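Local coordinates for C2 domain protein (PDB 7DF2) that binds calcium ions through the loops at one end of a C2-type beta-sandwich and is found specifically in tardigrades, its cellular role being not yet clear, at residues Asn82-Gly86 / Met128-Ala132; Phe75-Lys80 / Pro198-Gly202. All blocks are in the same frame, centred on the assembly; numbering follows the deposited sequence.

Contact 1 of 2, residues Asn82-Gly86 / Met128-Ala132; sequences NNDFG and MRVRA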
loop_
_atom_site.group_PDB
_atom_site.type_symbol
_atom_site.label_atom_id
_atom_site.label_comp_id
_atom_site.label_asym_id
_atom_site.label_seq_id
_atom_site.Cartn_x
_atom_site.Cartn_y
_atom_site.Cartn_z
ATOM N N ASN A 82 0.056 5.306 12.141
ATOM C CA ASN A 82 -1.016 6.198 12.542
ATOM C C ASN A 82 -0.802 7.627 12.075
ATOM O O ASN A 82 -1.691 8.462 12.270
ATOM C CB ASN A 82 -1.178 6.159 14.056
ATOM C CG ASN A 82 -1.584 4.795 14.553
ATOM O OD1 ASN A 82 -2.473 4.155 13.987
ATOM N ND2 ASN A 82 -0.921 4.329 15.603
ATOM N N ASN A 83 0.331 7.924 11.449
ATOM C CA ASN A 83 0.641 9.288 11.053
ATOM C C ASN A 83 0.025 9.619 9.700
ATOM O O ASN A 83 -0.329 8.735 8.914
ATOM C CB ASN A 83 2.146 9.523 10.999
ATOM C CG ASN A 83 2.772 9.601 12.372
ATOM O OD1 ASN A 83 2.177 9.184 13.357
ATOM N ND2 ASN A 83 3.978 10.144 12.443
ATOM N N ASP A 84 -0.088 10.920 9.436
ATOM C CA ASP A 84 -0.684 11.390 8.194
ATOM C C ASP A 84 0.123 10.926 6.988
ATOM O O ASP A 84 1.332 10.691 7.074
ATOM C CB ASP A 84 -0.752 12.918 8.178
ATOM C CG ASP A 84 -1.810 13.466 9.102
ATOM O OD1 ASP A 84 -1.783 14.690 9.351
ATOM O OD2 ASP A 84 -2.662 12.683 9.574
ATOM N N PHE A 85 -0.560 10.821 5.849
ATOM C CA PHE A 85 0.131 10.598 4.589
ATOM C C PHE A 85 1.083 11.753 4.306
ATOM O O PHE A 85 0.815 12.908 4.652
ATOM C CB PHE A 85 -0.877 10.442 3.450
ATOM C CG PHE A 85 -1.365 9.037 3.274
ATOM C CD1 PHE A 85 -0.686 8.160 2.443
ATOM C CD2 PHE A 85 -2.498 8.593 3.940
ATOM C CE1 PHE A 85 -1.126 6.865 2.270
ATOM C CE2 PHE A 85 -2.947 7.287 3.782
ATOM C CZ PHE A 85 -2.262 6.424 2.949
ATOM N N GLY A 86 2.208 11.432 3.673
ATOM C CA GLY A 86 3.223 12.433 3.420
ATOM C C GLY A 86 4.338 12.400 4.448
ATOM O O GLY A 86 4.614 11.353 5.048
ATOM N N MET A 128 -0.299 -0.698 5.255
ATOM C CA MET A 128 -0.145 -0.751 3.806
ATOM C C MET A 128 -0.631 0.583 3.250
ATOM O O MET A 128 -1.777 0.972 3.499
ATOM C CB MET A 128 -0.945 -1.915 3.230
ATOM C CG MET A 128 -0.406 -3.272 3.661
ATOM S SD MET A 128 -1.315 -4.626 2.897
ATOM C CE MET A 128 -2.814 -4.685 3.865
ATOM N N ARG A 129 0.249 1.306 2.555
ATOM C CA ARG A 129 -0.052 2.648 2.060
ATOM C C ARG A 129 -0.023 2.632 0.539
ATOM O O ARG A 129 0.915 2.097 -0.059
ATOM C CB ARG A 129 0.949 3.686 2.588
ATOM C CG ARG A 129 0.867 3.931 4.087
ATOM C CD ARG A 129 1.724 5.136 4.465
ATOM N NE ARG A 129 1.681 5.385 5.901
ATOM C CZ ARG A 129 0.799 6.180 6.498
ATOM N NH1 ARG A 129 -0.128 6.817 5.785
ATOM N NH2 ARG A 129 0.846 6.341 7.813
ATOM N N VAL A 130 -1.040 3.226 -0.088
ATOM C CA VAL A 130 -1.074 3.398 -1.536
ATOM C C VAL A 130 -1.497 4.828 -1.825
ATOM O O VAL A 130 -2.400 5.364 -1.170
ATOM C CB VAL A 130 -2.048 2.415 -2.229
ATOM C CG1 VAL A 130 -2.149 2.708 -3.730
ATOM C CG2 VAL A 130 -1.614 0.967 -2.012
ATOM N N ARG A 131 -0.838 5.452 -2.789
ATOM C CA ARG A 131 -1.274 6.757 -3.271
ATOM C C ARG A 131 -1.465 6.695 -4.778
ATOM O O ARG A 131 -0.600 6.195 -5.508
ATOM C CB ARG A 131 -0.276 7.858 -2.900
ATOM C CG ARG A 131 -0.610 9.230 -3.537
ATOM C CD ARG A 131 0.347 10.295 -2.990
ATOM N NE ARG A 131 0.152 11.605 -3.598
ATOM C CZ ARG A 131 -0.723 12.507 -3.160
ATOM N NH1 ARG A 131 -1.486 12.242 -2.114
ATOM N NH2 ARG A 131 -0.828 13.680 -3.769
ATOM N N ALA A 132 -2.600 7.203 -5.244
ATOM C CA ALA A 132 -2.896 7.260 -6.666
ATOM C C ALA A 132 -3.141 8.705 -7.063
ATOM O O ALA A 132 -3.911 9.409 -6.406
ATOM C CB ALA A 132 -4.119 6.400 -7.014
HETATM O O HOH W 1 -2.364 7.984 7.230
#
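Arg-129 reaches from strand 121-136 of the C2 beta-sandwich to Phe-85 and Asn-83, both in the long loop that joins strands 70-77 and 96-100. The tight part is a cation-pi contact: NH1 sits over the middle of the Phe-85 ring, 3.3 Å above its plane, and the guanidinium stands on edge to the ring, the two planes 88° apart. An extended chain from CG to NE carries the charge this far, and on the way CB of Arg-129 packs against CE1 of Phe-85 at 3.8 Å. Phenylalanine suits the place by offering a flat, electron-rich face to a buried cation. That charge is matched by Asp-77, which forms a salt bridge with NE. The looser side is that of the exposed Asn-82 and Asp-84, whose side chains start away from the strand. With a lysine here, which lacks the planar fan of N-H groups, Asp-77 or Asn-83 O would probably be left without its arginine partner. In the present structure NH2 donates to Asn-83 O at 2.9 Å, tilted 32° from the carbonyl plane, while a water accepts from NH1 and donates to that same oxygen at 2.7 Å.

Contact 2 of 2, residues Phe75-Lys80 / Pro198-Gly202; sequences FIDTEK and PSSNG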
loop_
_atom_site.group_PDB
_atom_site.type_symbol
_atom_site.label_atom_id
_atom_site.label_comp_id
_atom_site.label_asym_id
_atom_site.label_seq_id
_atom_site.Cartn_x
_atom_site.Cartn_y
_atom_site.Cartn_z
ATOM N N PHE A 75 3.785 1.513 -0.416
ATOM C CA PHE A 75 4.802 1.402 0.624
ATOM C C PHE A 75 4.247 0.583 1.783
ATOM O O PHE A 75 3.072 0.726 2.133
ATOM C CB PHE A 75 5.221 2.801 1.096
ATOM C CG PHE A 75 6.427 2.809 2.003
ATOM C CD1 PHE A 75 7.709 2.760 1.471
ATOM C CD2 PHE A 75 6.272 2.884 3.380
ATOM C CE1 PHE A 75 8.822 2.785 2.302
ATOM C CE2 PHE A 75 7.380 2.906 4.214
ATOM C CZ PHE A 75 8.653 2.851 3.669
ATOM N N ILE A 76 5.087 -0.274 2.371
ATOM C CA ILE A 76 4.734 -0.992 3.594
ATOM C C ILE A 76 5.299 -0.179 4.756
ATOM O O ILE A 76 6.524 -0.096 4.918
ATOM C CB ILE A 76 5.299 -2.423 3.598
ATOM C CG1 ILE A 76 4.715 -3.252 2.453
ATOM C CG2 ILE A 76 5.038 -3.087 4.930
ATOM C CD1 ILE A 76 5.530 -4.541 2.138
ATOM N N ASP A 77 4.414 0.425 5.563
ATOM C CA ASP A 77 4.822 1.356 6.623
ATOM C C ASP A 77 4.873 0.621 7.963
ATOM O O ASP A 77 3.861 0.491 8.657
ATOM C CB ASP A 77 3.866 2.547 6.683
ATOM C CG ASP A 77 4.291 3.590 7.717
ATOM O OD1 ASP A 77 5.358 3.413 8.359
ATOM O OD2 ASP A 77 3.552 4.587 7.875
ATOM N N THR A 78 6.067 0.189 8.353
ATOM C CA THR A 78 6.239 -0.517 9.614
ATOM C C THR A 78 6.510 0.407 10.793
ATOM O O THR A 78 6.611 -0.080 11.926
ATOM C CB THR A 78 7.395 -1.511 9.498
ATOM O OG1 THR A 78 8.573 -0.803 9.094
ATOM C CG2 THR A 78 7.052 -2.615 8.470
ATOM N N GLU A 79 6.632 1.711 10.563
ATOM C CA GLU A 79 7.116 2.642 11.579
ATOM C C GLU A 79 6.097 3.687 12.007
ATOM O O GLU A 79 6.025 4.017 13.195
ATOM C CB GLU A 79 8.378 3.361 11.076
ATOM C CG GLU A 79 9.487 2.449 10.571
ATOM C CD GLU A 79 10.690 3.239 10.081
ATOM O OE1 GLU A 79 10.725 4.464 10.310
ATOM O OE2 GLU A 79 11.601 2.643 9.468
ATOM N N LYS A 80 5.306 4.234 11.081
ATOM C CA LYS A 80 4.411 5.354 11.401
ATOM C C LYS A 80 2.972 5.105 10.944
ATOM O O LYS A 80 2.364 5.951 10.279
ATOM C CB LYS A 80 4.965 6.637 10.784
ATOM C CG LYS A 80 6.401 6.958 11.183
ATOM C CD LYS A 80 6.456 7.489 12.612
ATOM C CE LYS A 80 7.756 8.233 12.915
ATOM N NZ LYS A 80 7.927 8.468 14.387
ATOM N N PRO A 198 17.717 -4.570 6.266
ATOM C CA PRO A 198 17.446 -3.267 6.889
ATOM C C PRO A 198 16.649 -2.360 5.964
ATOM O O PRO A 198 16.710 -2.473 4.736
ATOM C CB PRO A 198 18.846 -2.692 7.153
ATOM C CG PRO A 198 19.789 -3.864 7.041
ATOM C CD PRO A 198 19.160 -4.796 6.055
ATOM N N SER A 199 15.900 -1.444 6.574
ATOM C CA SER A 199 15.026 -0.541 5.837
ATOM C C SER A 199 14.730 0.671 6.711
ATOM O O SER A 199 14.963 0.661 7.922
ATOM C CB SER A 199 13.723 -1.233 5.432
ATOM O OG SER A 199 12.963 -1.551 6.586
ATOM N N SER A 200 14.190 1.713 6.079
ATOM C CA SER A 200 13.804 2.923 6.790
ATOM C C SER A 200 12.655 3.598 6.053
ATOM O O SER A 200 12.551 3.520 4.825
ATOM C CB SER A 200 14.974 3.904 6.918
ATOM O OG SER A 200 15.517 4.200 5.642
ATOM N N ASN A 201 11.793 4.266 6.818
ATOM C CA ASN A 201 10.819 5.158 6.198
ATOM C C ASN A 201 11.491 6.381 5.590
ATOM O O ASN A 201 10.875 7.060 4.765
ATOM C CB ASN A 201 9.765 5.611 7.213
ATOM C CG ASN A 201 8.688 4.565 7.454
ATOM O OD1 ASN A 201 8.905 3.372 7.252
ATOM N ND2 ASN A 201 7.519 5.013 7.896
ATOM N N GLY A 202 12.739 6.666 5.976
ATOM C CA GLY A 202 13.451 7.836 5.503
ATOM C C GLY A 202 12.671 9.113 5.731
ATOM O O GLY A 202 12.304 9.787 4.764
HETATM O O HOH W 2 12.858 -0.158 9.723
#
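The amide of Asn-201, in the C-terminal tail, is inserted among Phe-75, Asp-77 and Glu-79 where strand 70-77 runs out into a turn. Its ND2 donates to Asp-77 OD1 at 2.7 Å in an almost straight bond (173°). The carboxylate oxygen lies in the plane of the amide, yet the donor comes to it from above the carboxylate plane, while OD1 is also gripped by its own turn: Lys-80 N arrives on the syn side at 2.8 Å and Glu-79 N on the anti side. Asp-77 can do this with CG anti to the backbone N (chi1 -177°), which swings the carboxylate over the residues that follow.

Glu-79 treats the same amide differently. Its carboxylate stacks on the amide, the planes only 11° apart, with CD 3.3 Å from Asn-201 OD1. The extended chain beyond CG lays the glutamate alongside the asparagine and brings OE2 to the backbone N of Asn-201, which donates a hydrogen bond to it at 3.1 Å from above the carboxylate plane. A water donates both to this OE2 and to Ser-199 O, tying in the more exposed part of the tail.

On the strand side, Phe-75 presents an edge, CE2 lying 3.4 Å from Asn-201 OD1; the slightly positive ring hydrogens suit a carbonyl oxygen. Arg-116 of strand 107-119 also serves that oxygen and forms a salt bridge with Glu-79 OE2, probably offsetting the repulsion between the glutamate carboxylate and the amide oxygen stacked against it. Asparagine fits here since one small side chain supplies both an acceptor and an NH2 group, which also donates to Ser-89 O. With OD1 of Asp-77 taking the backbone N-H groups two and three residues on, the arrangement is an Asx turn within an Asx motif, closing the end of a C2-sandwich strand and receiving the C-terminal tail.

Contacts 1 and 2 lie with their centres about 11 Å apart and share one antiparallel sheet, in which strands 70-77 and 121-136 are neighbours. Along the chain, both segments of contact 1 fall between the two segments of contact 2, so the tail at 198-202 returns to a strand end much earlier in the sequence. The two meet directly: Asp-77 OD2 pairs with Arg-129 NE at 2.8 Å, while its other oxygen serves the turn and the tail. One buried aspartate thus touches the tail directly and the 82-86 loop only by way of Arg-129. Both contacts lie away from the calcium sites, as packing of the C2 framework.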